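Local coordinates for ethanolamine utilization protein EutJ (Carboxydothermus hydrogenoformans Z-2901, PDB 3H1Q) that binds ATP in the cleft of an actin-like ATPase fold and probably serves ethanolamine utilization, at residues A[18-23]-A[85-90]; A[26-31]-A[45-50]; A[38-43]-A[57-62]; A[230-235]-A[254-259]. All coordinates share one frame; numbering follows the deposited sequence.

Contact 1 of 4, residues A[18-23]-A[85-90]; sequences VREIVN and ERLLGS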
# COMPACT_ATOMS: atom_id res chain seq x y z
N VAL A 18 8.27 -11.53 -4.81
CA VAL A 18 8.71 -11.74 -6.18
C VAL A 18 9.44 -13.07 -6.48
O VAL A 18 9.17 -13.72 -7.47
CB VAL A 18 9.55 -10.55 -6.67
CG1 VAL A 18 9.95 -10.76 -8.10
CG2 VAL A 18 8.78 -9.26 -6.52
N ARG A 19 10.40 -13.49 -5.65
CA ARG A 19 11.12 -14.73 -5.97
C ARG A 19 10.41 -15.93 -5.36
O ARG A 19 10.93 -17.04 -5.38
CB ARG A 19 12.55 -14.69 -5.50
CG ARG A 19 13.24 -13.43 -5.71
CD ARG A 19 13.61 -13.24 -7.12
NE ARG A 19 13.91 -11.82 -7.31
CZ ARG A 19 14.29 -11.25 -8.46
NH1 ARG A 19 14.45 -11.95 -9.58
NH2 ARG A 19 14.52 -9.94 -8.47
N GLU A 20 9.22 -15.68 -4.80
CA GLU A 20 8.40 -16.72 -4.14
C GLU A 20 9.24 -17.67 -3.29
O GLU A 20 9.39 -18.83 -3.65
CB GLU A 20 7.61 -17.50 -5.19
CG GLU A 20 6.68 -16.64 -6.04
CD GLU A 20 5.91 -17.44 -7.09
OE1 GLU A 20 6.24 -18.63 -7.29
OE2 GLU A 20 4.96 -16.88 -7.70
N ILE A 21 9.82 -17.16 -2.21
CA ILE A 21 10.46 -18.03 -1.23
C ILE A 21 10.02 -17.51 0.11
O ILE A 21 9.41 -16.44 0.18
CB ILE A 21 12.02 -18.03 -1.31
CG1 ILE A 21 12.60 -16.76 -0.64
CG2 ILE A 21 12.53 -18.39 -2.74
CD1 ILE A 21 13.83 -16.11 -1.29
N VAL A 22 10.35 -18.26 1.15
CA VAL A 22 10.04 -17.90 2.54
C VAL A 22 11.27 -17.72 3.44
O VAL A 22 12.38 -18.15 3.10
CB VAL A 22 9.15 -18.94 3.19
CG1 VAL A 22 7.84 -19.02 2.47
CG2 VAL A 22 9.83 -20.27 3.19
N ASN A 23 11.05 -17.09 4.59
CA ASN A 23 12.06 -16.82 5.57
C ASN A 23 11.79 -17.77 6.71
O ASN A 23 10.93 -17.50 7.52
CB ASN A 23 11.94 -15.36 6.04
CG ASN A 23 13.03 -14.92 7.04
OD1 ASN A 23 13.87 -15.70 7.48
ND2 ASN A 23 13.00 -13.64 7.39
N GLU A 85 1.00 -20.87 1.49
CA GLU A 85 0.99 -22.14 2.19
C GLU A 85 1.83 -23.24 1.56
O GLU A 85 2.45 -23.98 2.28
CB GLU A 85 -0.43 -22.59 2.48
CG GLU A 85 -1.00 -21.87 3.67
CD GLU A 85 -2.48 -22.12 3.85
OE1 GLU A 85 -3.09 -22.85 3.05
OE2 GLU A 85 -3.04 -21.56 4.82
N ARG A 86 1.89 -23.36 0.24
CA ARG A 86 2.75 -24.38 -0.33
C ARG A 86 4.24 -24.04 -0.08
O ARG A 86 5.08 -24.92 0.12
CB ARG A 86 2.43 -24.70 -1.81
CG ARG A 86 2.86 -23.68 -2.88
CD ARG A 86 2.56 -24.15 -4.34
NE ARG A 86 2.29 -23.08 -5.35
CZ ARG A 86 1.07 -22.59 -5.70
NH1 ARG A 86 -0.04 -23.04 -5.10
NH2 ARG A 86 0.94 -21.64 -6.64
N LEU A 87 4.52 -22.74 -0.04
CA LEU A 87 5.86 -22.21 -0.13
C LEU A 87 6.39 -22.23 1.26
O LEU A 87 7.55 -22.58 1.48
CB LEU A 87 5.77 -20.77 -0.60
CG LEU A 87 6.49 -20.42 -1.89
CD1 LEU A 87 6.29 -21.47 -2.95
CD2 LEU A 87 6.04 -19.03 -2.36
N LEU A 88 5.53 -21.88 2.21
CA LEU A 88 5.85 -21.99 3.63
C LEU A 88 5.76 -23.44 4.04
O LEU A 88 5.21 -24.26 3.31
CB LEU A 88 4.84 -21.19 4.42
CG LEU A 88 5.16 -20.72 5.82
CD1 LEU A 88 6.57 -20.15 5.91
CD2 LEU A 88 4.13 -19.66 6.14
N GLY A 89 6.28 -23.79 5.20
CA GLY A 89 5.94 -25.10 5.72
C GLY A 89 4.42 -25.32 5.85
O GLY A 89 3.85 -26.17 5.19
N SER A 90 3.77 -24.50 6.67
CA SER A 90 2.52 -24.85 7.34
C SER A 90 1.28 -24.27 6.68
O SER A 90 1.32 -23.83 5.53
CB SER A 90 2.58 -24.35 8.78
OG SER A 90 2.75 -22.93 8.83

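Contact 2 of 4, residues A[26-31]-A[45-50]; sequences PPPYKV and TDQEGI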
# COMPACT_ATOMS: atom_id res chain seq x y z
N PRO A 26 10.70 -19.61 13.00
CA PRO A 26 9.77 -20.50 13.71
C PRO A 26 8.49 -19.74 13.98
O PRO A 26 8.57 -18.52 14.22
CB PRO A 26 10.49 -20.78 15.02
CG PRO A 26 11.48 -19.59 15.20
CD PRO A 26 11.89 -19.27 13.82
N PRO A 27 7.33 -20.42 13.94
CA PRO A 27 6.01 -19.87 14.31
C PRO A 27 6.00 -19.39 15.77
O PRO A 27 6.99 -19.61 16.48
CB PRO A 27 5.07 -21.07 14.15
CG PRO A 27 5.78 -22.00 13.22
CD PRO A 27 7.25 -21.82 13.51
N PRO A 28 4.91 -18.72 16.24
CA PRO A 28 3.66 -18.34 15.58
C PRO A 28 3.84 -17.15 14.64
O PRO A 28 4.75 -16.34 14.80
CB PRO A 28 2.77 -17.93 16.74
CG PRO A 28 3.72 -17.35 17.68
CD PRO A 28 4.96 -18.18 17.61
N TYR A 29 2.96 -17.08 13.66
CA TYR A 29 3.08 -16.15 12.59
C TYR A 29 1.95 -15.18 12.68
O TYR A 29 0.90 -15.47 13.24
CB TYR A 29 2.96 -16.89 11.29
CG TYR A 29 4.12 -17.79 11.00
CD1 TYR A 29 5.40 -17.42 11.37
CD2 TYR A 29 3.95 -19.00 10.32
CE1 TYR A 29 6.47 -18.22 11.08
CE2 TYR A 29 5.03 -19.81 10.03
CZ TYR A 29 6.29 -19.41 10.42
OH TYR A 29 7.39 -20.17 10.17
N LYS A 30 2.16 -14.01 12.09
CA LYS A 30 1.14 -13.03 11.99
C LYS A 30 0.82 -12.83 10.50
O LYS A 30 1.72 -12.74 9.66
CB LYS A 30 1.62 -11.73 12.61
CG LYS A 30 1.82 -11.73 14.11
CD LYS A 30 1.59 -10.29 14.57
CE LYS A 30 2.61 -9.82 15.55
NZ LYS A 30 2.83 -8.33 15.46
N VAL A 31 -0.47 -12.78 10.18
CA VAL A 31 -0.90 -12.66 8.80
C VAL A 31 -1.73 -11.39 8.62
O VAL A 31 -2.46 -10.96 9.52
CB VAL A 31 -1.71 -13.88 8.35
CG1 VAL A 31 -1.92 -13.85 6.85
CG2 VAL A 31 -0.99 -15.16 8.73
N THR A 45 4.48 -12.64 8.97
CA THR A 45 5.68 -12.26 9.71
C THR A 45 5.78 -13.08 10.98
O THR A 45 4.78 -13.60 11.46
CB THR A 45 5.64 -10.78 10.19
OG1 THR A 45 4.80 -10.70 11.35
CG2 THR A 45 5.13 -9.83 9.12
N ASP A 46 6.98 -13.16 11.56
CA ASP A 46 7.13 -13.64 12.94
C ASP A 46 6.54 -12.63 13.95
O ASP A 46 6.01 -11.58 13.54
CB ASP A 46 8.58 -13.86 13.25
CG ASP A 46 9.37 -12.57 13.30
OD1 ASP A 46 8.85 -11.50 12.88
OD2 ASP A 46 10.54 -12.63 13.75
N GLN A 47 6.64 -12.93 15.25
CA GLN A 47 5.98 -12.08 16.27
C GLN A 47 6.63 -10.71 16.40
O GLN A 47 6.03 -9.81 16.96
CB GLN A 47 5.89 -12.75 17.65
CG GLN A 47 4.83 -13.87 17.79
CD GLN A 47 3.35 -13.45 17.51
OE1 GLN A 47 2.58 -14.25 16.99
NE2 GLN A 47 2.97 -12.21 17.88
N GLU A 48 7.84 -10.56 15.88
CA GLU A 48 8.56 -9.29 15.89
C GLU A 48 8.45 -8.61 14.52
O GLU A 48 9.20 -7.68 14.21
CB GLU A 48 10.03 -9.49 16.27
CG GLU A 48 10.34 -10.63 17.28
CD GLU A 48 9.30 -10.75 18.40
OE1 GLU A 48 8.88 -9.70 18.95
OE2 GLU A 48 8.89 -11.90 18.74
N GLY A 49 7.55 -9.07 13.69
CA GLY A 49 7.28 -8.36 12.45
C GLY A 49 8.32 -8.54 11.38
O GLY A 49 8.29 -7.85 10.36
N ILE A 50 9.24 -9.46 11.57
CA ILE A 50 10.11 -9.76 10.47
C ILE A 50 9.35 -10.62 9.45
O ILE A 50 8.73 -11.61 9.84
CB ILE A 50 11.37 -10.47 10.89
CG1 ILE A 50 12.13 -9.63 11.89
CG2 ILE A 50 12.25 -10.68 9.68
CD1 ILE A 50 13.49 -10.21 12.21

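Contact 3 of 4, residues A[38-43]-A[57-62]; sequences ADIVLV and KWASVV. With ATP (adenosine-5'-triphosphate), chain C.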
# COMPACT_ATOMS: atom_id res chain seq x y z
N ALA A 38 -5.62 -1.64 -6.67
CA ALA A 38 -4.86 -2.09 -7.81
C ALA A 38 -4.28 -3.43 -7.54
O ALA A 38 -3.90 -4.11 -8.49
CB ALA A 38 -3.81 -1.11 -8.18
N ASP A 39 -4.24 -3.81 -6.26
CA ASP A 39 -3.64 -5.10 -5.85
C ASP A 39 -4.13 -5.66 -4.51
O ASP A 39 -4.62 -4.92 -3.64
CB ASP A 39 -2.11 -4.98 -5.81
CG ASP A 39 -1.64 -3.78 -5.00
OD1 ASP A 39 -1.76 -3.76 -3.72
OD2 ASP A 39 -1.17 -2.83 -5.68
N ILE A 40 -3.99 -6.97 -4.35
CA ILE A 40 -4.24 -7.62 -3.08
C ILE A 40 -2.92 -8.23 -2.67
O ILE A 40 -2.18 -8.82 -3.50
CB ILE A 40 -5.33 -8.70 -3.22
CG1 ILE A 40 -6.67 -8.06 -3.53
CG2 ILE A 40 -5.43 -9.58 -1.94
CD1 ILE A 40 -7.77 -9.06 -3.82
N VAL A 41 -2.61 -8.06 -1.39
CA VAL A 41 -1.35 -8.50 -0.86
C VAL A 41 -1.67 -9.29 0.40
O VAL A 41 -2.50 -8.87 1.24
CB VAL A 41 -0.39 -7.31 -0.53
CG1 VAL A 41 0.93 -7.82 0.15
CG2 VAL A 41 -0.08 -6.50 -1.79
N LEU A 42 -0.98 -10.42 0.55
CA LEU A 42 -1.04 -11.20 1.75
C LEU A 42 0.38 -11.26 2.25
O LEU A 42 1.29 -11.52 1.46
CB LEU A 42 -1.54 -12.60 1.42
CG LEU A 42 -1.20 -13.68 2.45
CD1 LEU A 42 -2.29 -13.73 3.49
CD2 LEU A 42 -1.08 -14.98 1.76
N VAL A 43 0.55 -11.06 3.56
CA VAL A 43 1.85 -10.94 4.21
C VAL A 43 1.90 -11.74 5.53
O VAL A 43 0.96 -11.68 6.33
CB VAL A 43 2.16 -9.44 4.44
CG1 VAL A 43 3.38 -9.21 5.34
CG2 VAL A 43 2.37 -8.71 3.09
N LYS A 57 -1.55 -10.20 -5.84
CA LYS A 57 -2.22 -10.24 -7.15
C LYS A 57 -2.69 -8.84 -7.57
O LYS A 57 -3.21 -8.06 -6.77
CB LYS A 57 -3.40 -11.26 -7.18
CG LYS A 57 -3.93 -11.68 -8.60
CD LYS A 57 -3.03 -12.74 -9.26
CE LYS A 57 -3.43 -13.09 -10.69
NZ LYS A 57 -4.65 -13.97 -10.74
N TRP A 58 -2.47 -8.53 -8.83
CA TRP A 58 -2.98 -7.29 -9.37
C TRP A 58 -4.47 -7.45 -9.57
O TRP A 58 -4.89 -8.33 -10.33
CB TRP A 58 -2.31 -7.00 -10.70
CG TRP A 58 -0.86 -6.70 -10.53
CD1 TRP A 58 0.20 -7.42 -11.00
CD2 TRP A 58 -0.31 -5.58 -9.83
NE1 TRP A 58 1.38 -6.82 -10.64
CE2 TRP A 58 1.10 -5.69 -9.93
CE3 TRP A 58 -0.86 -4.49 -9.15
CZ2 TRP A 58 1.96 -4.75 -9.36
CZ3 TRP A 58 -0.01 -3.55 -8.59
CH2 TRP A 58 1.40 -3.69 -8.69
N ALA A 59 -5.26 -6.61 -8.89
CA ALA A 59 -6.70 -6.78 -8.83
C ALA A 59 -7.49 -5.58 -8.32
O ALA A 59 -7.31 -5.10 -7.20
CB ALA A 59 -7.04 -7.99 -7.98
N SER A 60 -8.45 -5.19 -9.15
CA SER A 60 -9.41 -4.12 -8.89
C SER A 60 -10.67 -4.62 -8.21
O SER A 60 -11.73 -4.62 -8.82
CB SER A 60 -9.80 -3.55 -10.25
OG SER A 60 -9.84 -4.62 -11.19
N VAL A 61 -10.58 -5.04 -6.96
CA VAL A 61 -11.78 -5.47 -6.24
C VAL A 61 -12.24 -4.39 -5.31
O VAL A 61 -13.22 -4.56 -4.57
CB VAL A 61 -11.55 -6.72 -5.42
CG1 VAL A 61 -11.03 -7.82 -6.32
CG2 VAL A 61 -10.65 -6.44 -4.26
N VAL A 62 -11.51 -3.29 -5.32
CA VAL A 62 -12.07 -2.07 -4.77
C VAL A 62 -12.01 -0.96 -5.83
O VAL A 62 -10.91 -0.58 -6.31
CB VAL A 62 -11.46 -1.68 -3.42
CG1 VAL A 62 -12.27 -0.60 -2.79
CG2 VAL A 62 -11.45 -2.88 -2.52
PG ATP C . -3.49 0.50 -1.19
O1G ATP C . -2.48 -0.63 -1.28
O2G ATP C . -2.88 1.88 -1.24
O3G ATP C . -4.42 0.40 0.02
PB ATP C . -3.79 -0.26 -3.87
O1B ATP C . -4.67 -0.11 -5.06
O2B ATP C . -3.34 -1.66 -3.55
O3B ATP C . -4.37 0.46 -2.55
PA ATP C . -0.92 0.44 -4.05
O1A ATP C . -0.61 -1.03 -3.98
O2A ATP C . -0.46 1.32 -2.92
O3A ATP C . -2.51 0.70 -4.15
O5' ATP C . -0.46 1.02 -5.47
C5' ATP C . -0.91 0.55 -6.73
C4' ATP C . -0.36 1.57 -7.71
O4' ATP C . 1.07 1.61 -7.59
C3' ATP C . -0.65 1.18 -9.14
O3' ATP C . -1.14 2.30 -9.89
C2' ATP C . 0.69 0.82 -9.73
O2' ATP C . 0.77 1.18 -11.10
C1' ATP C . 1.68 1.59 -8.87
N9 ATP C . 3.00 0.90 -9.08
C8 ATP C . 3.35 -0.36 -8.74
N7 ATP C . 4.60 -0.68 -9.17
C5 ATP C . 5.09 0.39 -9.82
C6 ATP C . 6.35 0.76 -10.52
N6 ATP C . 7.39 -0.11 -10.62
N1 ATP C . 6.45 2.00 -11.07
C2 ATP C . 5.45 2.90 -11.00
N3 ATP C . 4.28 2.65 -10.37
C4 ATP C . 4.04 1.43 -9.77

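Contact 4 of 4, residues A[230-235]-A[254-259]; sequences VYVVGG and VQVPIH. With ATP (adenosine-5'-triphosphate), chain C.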
# COMPACT_ATOMS: atom_id res chain seq x y z
N VAL A 230 6.81 14.09 6.92
CA VAL A 230 5.88 13.75 5.87
C VAL A 230 6.37 12.52 5.10
O VAL A 230 7.49 12.50 4.56
CB VAL A 230 5.67 14.93 4.93
CG1 VAL A 230 4.88 14.53 3.71
CG2 VAL A 230 4.98 16.02 5.69
N TYR A 231 5.52 11.51 5.06
CA TYR A 231 5.92 10.21 4.58
C TYR A 231 5.04 9.84 3.45
O TYR A 231 3.84 9.78 3.61
CB TYR A 231 5.77 9.23 5.71
CG TYR A 231 6.67 9.53 6.88
CD1 TYR A 231 7.91 8.92 7.00
CD2 TYR A 231 6.28 10.43 7.87
CE1 TYR A 231 8.75 9.17 8.08
CE2 TYR A 231 7.12 10.69 8.98
CZ TYR A 231 8.36 10.05 9.07
OH TYR A 231 9.20 10.30 10.13
N VAL A 232 5.61 9.63 2.30
CA VAL A 232 4.79 9.28 1.18
C VAL A 232 5.00 7.80 0.89
O VAL A 232 6.08 7.40 0.47
CB VAL A 232 5.14 10.14 -0.02
CG1 VAL A 232 4.44 9.62 -1.26
CG2 VAL A 232 4.74 11.58 0.26
N VAL A 233 3.97 7.00 1.12
CA VAL A 233 4.04 5.57 0.88
C VAL A 233 3.03 5.20 -0.18
O VAL A 233 2.31 6.08 -0.63
CB VAL A 233 3.77 4.77 2.16
CG1 VAL A 233 4.73 5.19 3.25
CG2 VAL A 233 2.35 4.97 2.60
N GLY A 234 2.96 3.92 -0.56
CA GLY A 234 1.99 3.43 -1.55
C GLY A 234 2.66 3.22 -2.89
O GLY A 234 3.59 3.93 -3.23
N GLY A 235 2.16 2.28 -3.67
CA GLY A 235 2.79 1.92 -4.94
C GLY A 235 2.98 3.00 -5.99
O GLY A 235 3.77 2.83 -6.93
N VAL A 254 9.90 15.16 1.08
CA VAL A 254 9.12 14.04 1.61
C VAL A 254 9.99 12.81 1.79
O VAL A 254 10.99 12.66 1.10
CB VAL A 254 7.84 13.73 0.74
CG1 VAL A 254 6.93 14.97 0.64
CG2 VAL A 254 8.20 13.20 -0.67
N GLN A 255 9.62 11.94 2.72
CA GLN A 255 10.26 10.63 2.84
C GLN A 255 9.44 9.54 2.15
O GLN A 255 8.31 9.28 2.55
CB GLN A 255 10.45 10.27 4.31
CG GLN A 255 11.61 11.02 4.94
CD GLN A 255 11.17 11.84 6.16
OE1 GLN A 255 10.21 12.62 6.07
NE2 GLN A 255 11.87 11.68 7.29
N VAL A 256 10.01 8.91 1.11
CA VAL A 256 9.42 7.74 0.44
C VAL A 256 10.32 6.52 0.72
O VAL A 256 11.53 6.59 0.48
CB VAL A 256 9.33 7.94 -1.09
CG1 VAL A 256 8.65 6.76 -1.73
CG2 VAL A 256 8.62 9.22 -1.45
N PRO A 257 9.75 5.42 1.26
CA PRO A 257 10.66 4.32 1.61
C PRO A 257 11.00 3.42 0.45
O PRO A 257 10.36 3.51 -0.57
CB PRO A 257 9.91 3.57 2.72
CG PRO A 257 8.91 4.54 3.21
CD PRO A 257 8.48 5.30 1.99
N ILE A 258 12.02 2.58 0.61
CA ILE A 258 12.50 1.71 -0.49
C ILE A 258 11.34 1.03 -1.27
O ILE A 258 11.28 1.15 -2.50
CB ILE A 258 13.60 0.68 -0.02
N HIS A 259 10.42 0.33 -0.62
CA HIS A 259 9.42 -0.36 -1.46
C HIS A 259 8.03 0.18 -1.14
O HIS A 259 7.25 -0.46 -0.43
CB HIS A 259 9.48 -1.88 -1.32
CG HIS A 259 10.54 -2.53 -2.14
ND1 HIS A 259 10.44 -2.65 -3.51
CD2 HIS A 259 11.70 -3.14 -1.80
CE1 HIS A 259 11.51 -3.28 -3.98
NE2 HIS A 259 12.28 -3.60 -2.96
PG ATP C . -3.49 0.50 -1.19
O1G ATP C . -2.48 -0.63 -1.28
O2G ATP C . -2.88 1.88 -1.24
O3G ATP C . -4.42 0.40 0.02
PB ATP C . -3.79 -0.26 -3.87
O1B ATP C . -4.67 -0.11 -5.06
O2B ATP C . -3.34 -1.66 -3.55
O3B ATP C . -4.37 0.46 -2.55
PA ATP C . -0.92 0.44 -4.05
O1A ATP C . -0.61 -1.03 -3.98
O2A ATP C . -0.46 1.32 -2.92
O3A ATP C . -2.51 0.70 -4.15
O5' ATP C . -0.46 1.02 -5.47
C5' ATP C . -0.91 0.55 -6.73
C4' ATP C . -0.36 1.57 -7.71
O4' ATP C . 1.07 1.61 -7.59
C3' ATP C . -0.65 1.18 -9.14
O3' ATP C . -1.14 2.30 -9.89
C2' ATP C . 0.69 0.82 -9.73
O2' ATP C . 0.77 1.18 -11.10
C1' ATP C . 1.68 1.59 -8.87
N9 ATP C . 3.00 0.90 -9.08
C8 ATP C . 3.35 -0.36 -8.74
N7 ATP C . 4.60 -0.68 -9.17
C5 ATP C . 5.09 0.39 -9.82
C6 ATP C . 6.35 0.76 -10.52
N6 ATP C . 7.39 -0.11 -10.62
N1 ATP C . 6.45 2.00 -11.07
C2 ATP C . 5.45 2.90 -11.00
N3 ATP C . 4.28 2.65 -10.37
C4 ATP C . 4.04 1.43 -9.77

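Contact 1 of 4, residues A[18-23]-A[85-90]
Leu87 and Val22 carry this contact, which joins the loop that leaves helix 3-18 to the end of helix 70-87 at the surface of the domain. Helix 3-18 is finished by a Schellman motif: Glu20, with a positive phi of 42°, is its C-prime residue, Glu20 N reaching back to Ile17 O and Ile21 N to Leu16 O. The turn sends the chain past the last residues of helix 70-87, and Leu87 uses its side chain to meet it. CD2 of Leu87 lies against CB of Glu20 at 3.6 Å, and CG of Leu87 sits 3.7 Å from Glu20 O, so this branched residue packs on the aliphatic root and the carbonyl of the turn. Glu20 suits the place because its CB and backbone do the touching here; beyond CG its chain runs extended to the carboxylate, where OE2 forms a salt bridge with Lys83. Val22, two residues on, points its side chain at the helix end. With CG1 anti to its own carbonyl carbon (chi1 -63°), both methyls are presented to the backbone of Leu87, CG1 and CG2 each 3.7 Å from Leu87 O. No hydrogen bond crosses the contact; valine suits the place because its two methyls, close to the backbone, fill the short distance to the helix end. Val22 also touches Ala53 of strand 51-58. Leu88, the buried member, has already left helical geometry; it packs on Val52 and Tyr29, and brings one methyl back to the loop, its CD1 lying 3.8 Å from CG1 of Val22.

Contact 2 of 4, residues A[26-31]-A[45-50]
Lys30 and Thr45 are paired through their backbones: Lys30 N donates to Thr45 O at 2.7 Å, nearly straight (165°), and Thr45 N returns a bond to Lys30 O at 2.8 Å. Thr45 O also receives a CA-H...O contact from Tyr29. The threonine hydroxyl, set between its own backbone N and carbonyl carbon (chi1 79°), donates to Asp46 O at 2.7 Å. That same carbonyl takes Gly49 N at 2.9 Å, closing a type I turn from Asp46; Gly49, its last residue, has positive phi, which a glycine adopts easily. The Lys30-Thr45 antiparallel hydrogen-bonded pair stands at the open end of the hairpin formed by strands 30-34 and 39-45, where the chain turns toward strand 51-58. Asp46 N is satisfied by Ile50 O; Asp46 OD1 accepts weakly from Glu48 N, and from Ile50 N in a doubtfully short bond. The long chain of Lys30 passes Gln47 at about a right angle, CE lying 3.4 Å from Gln47 NE2, and its ammonium bonds to Leu270 O near the C-terminus. Tyr29 sends its hydroxyl to Leu25 O. Pro28, after a cis peptide bond, meets Gln47 through its ring, CG lying 3.4 Å from OE1 of the amide.

Contact 3 of 4, residues A[38-43]-A[57-62]
Asp39 and Trp58 stand side by side on one face of the sheet, pointing the same way, with carboxylate and ring planes 73° apart. CB of Asp39 lies 3.6 Å from Trp58 CE3, while Ala38 O meets the ring at its edge. With chi1 51°, Asp39 CG sits between the backbone N and carbonyl carbon, which swings the carboxylate toward the ATP phosphates; OD1 is modelled 2.6 Å from ATP O2B. An aspartate is short enough to stand between indole and phosphates, and the ring of Trp58 reaches the nucleotide, CH2 lying 3.9 Å from ATP C8, with Lys194 making a cation-pi contact. Exchanging Asp39 for a glycine would probably open a gap beside CE3 and CZ3 of Trp58 and leave the indole freer to shift. Ile40 and Lys57 form a hydrogen-bonded antiparallel pair (Ile40 N to Lys57 O, 2.8 Å), and Ala59 N donates to Ala38 O from above the carbonyl plane. On the opposite face Ile40 CD1 packs across Val61 CG2. The turn from strand 30-34 into 39-45 is consistent with the phosphate-1 motif of actin-like ATPases; 39-45 then pairs with 51-58, helix 70-87 packs on Ile40, and helix 263-269 on Val41 and Val43.

Contact 4 of 4, residues A[230-235]-A[254-259]
Gln255 is gripped by two backbone bonds: its N donates to Val230 O at 2.9 Å, almost linearly (175°) and nearly along the C=O axis, and its O accepts from Val232 N at 2.7 Å, a donor tilted from the carbonyl plane. Both bonds skip Tyr231, the residue bridged to Gln255, as in a parallel pairing, and the two segments run the same general way, 37° apart. CA-H...O contacts extend the pairing: Tyr231 CA to Gln255 O and Val256 CA to Val232 O. Beyond the strand, Gly235 N donates to ATP O2A at 2.9 Å. Outward from the backbone, the Tyr231 ring and the Gln255 amide are stacked, their planes 17° apart, and ring atom CD1 lies 3.9 Å from CB of Gln255. A serine in place of Tyr231 would leave that amide without a flat partner and is likely to set it free to turn. The valines supply the apolar side: CG1 of Val230 meets CG1 of Val254 at 3.7 Å, and CG2 of Val232 packs on CB of Val254 at 3.8 Å, beta-branched chains suiting extended backbone; Phe246 of helix 242-250 covers both Val232 and Val254. The strand runs into Gly234, whose backbone angles admit no side chain, and then Gly235 at the nucleotide: a sequence and geometry consistent with the glycine-rich adenosine motif of actin-like ATPases.

Overall arrangement
The contacts fall into two pairs. Contacts 3 and 4 lie about 10 Å from the centre of the chain, on opposite sides of it, and both touch ATP; their nearest atoms are about 6 Å apart without meeting. Contacts 1 and 2 are each about 20 Å from that centre and touch through Tyr29 on Ser90 and Asn23 on Ile50. Contacts 2, 3 and 4 are partly buried, whereas contact 1 is at the surface. Contacts 2 and 3 belong to the same sheet, Val31 touching Leu42, whereas contact 4 lies on the other sheet. Chemistry follows place: contact 1 has apolar contacts and no bond across it, contacts 2 to 4 have backbone pairing, and contacts 3 and 4 add groups facing phosphates.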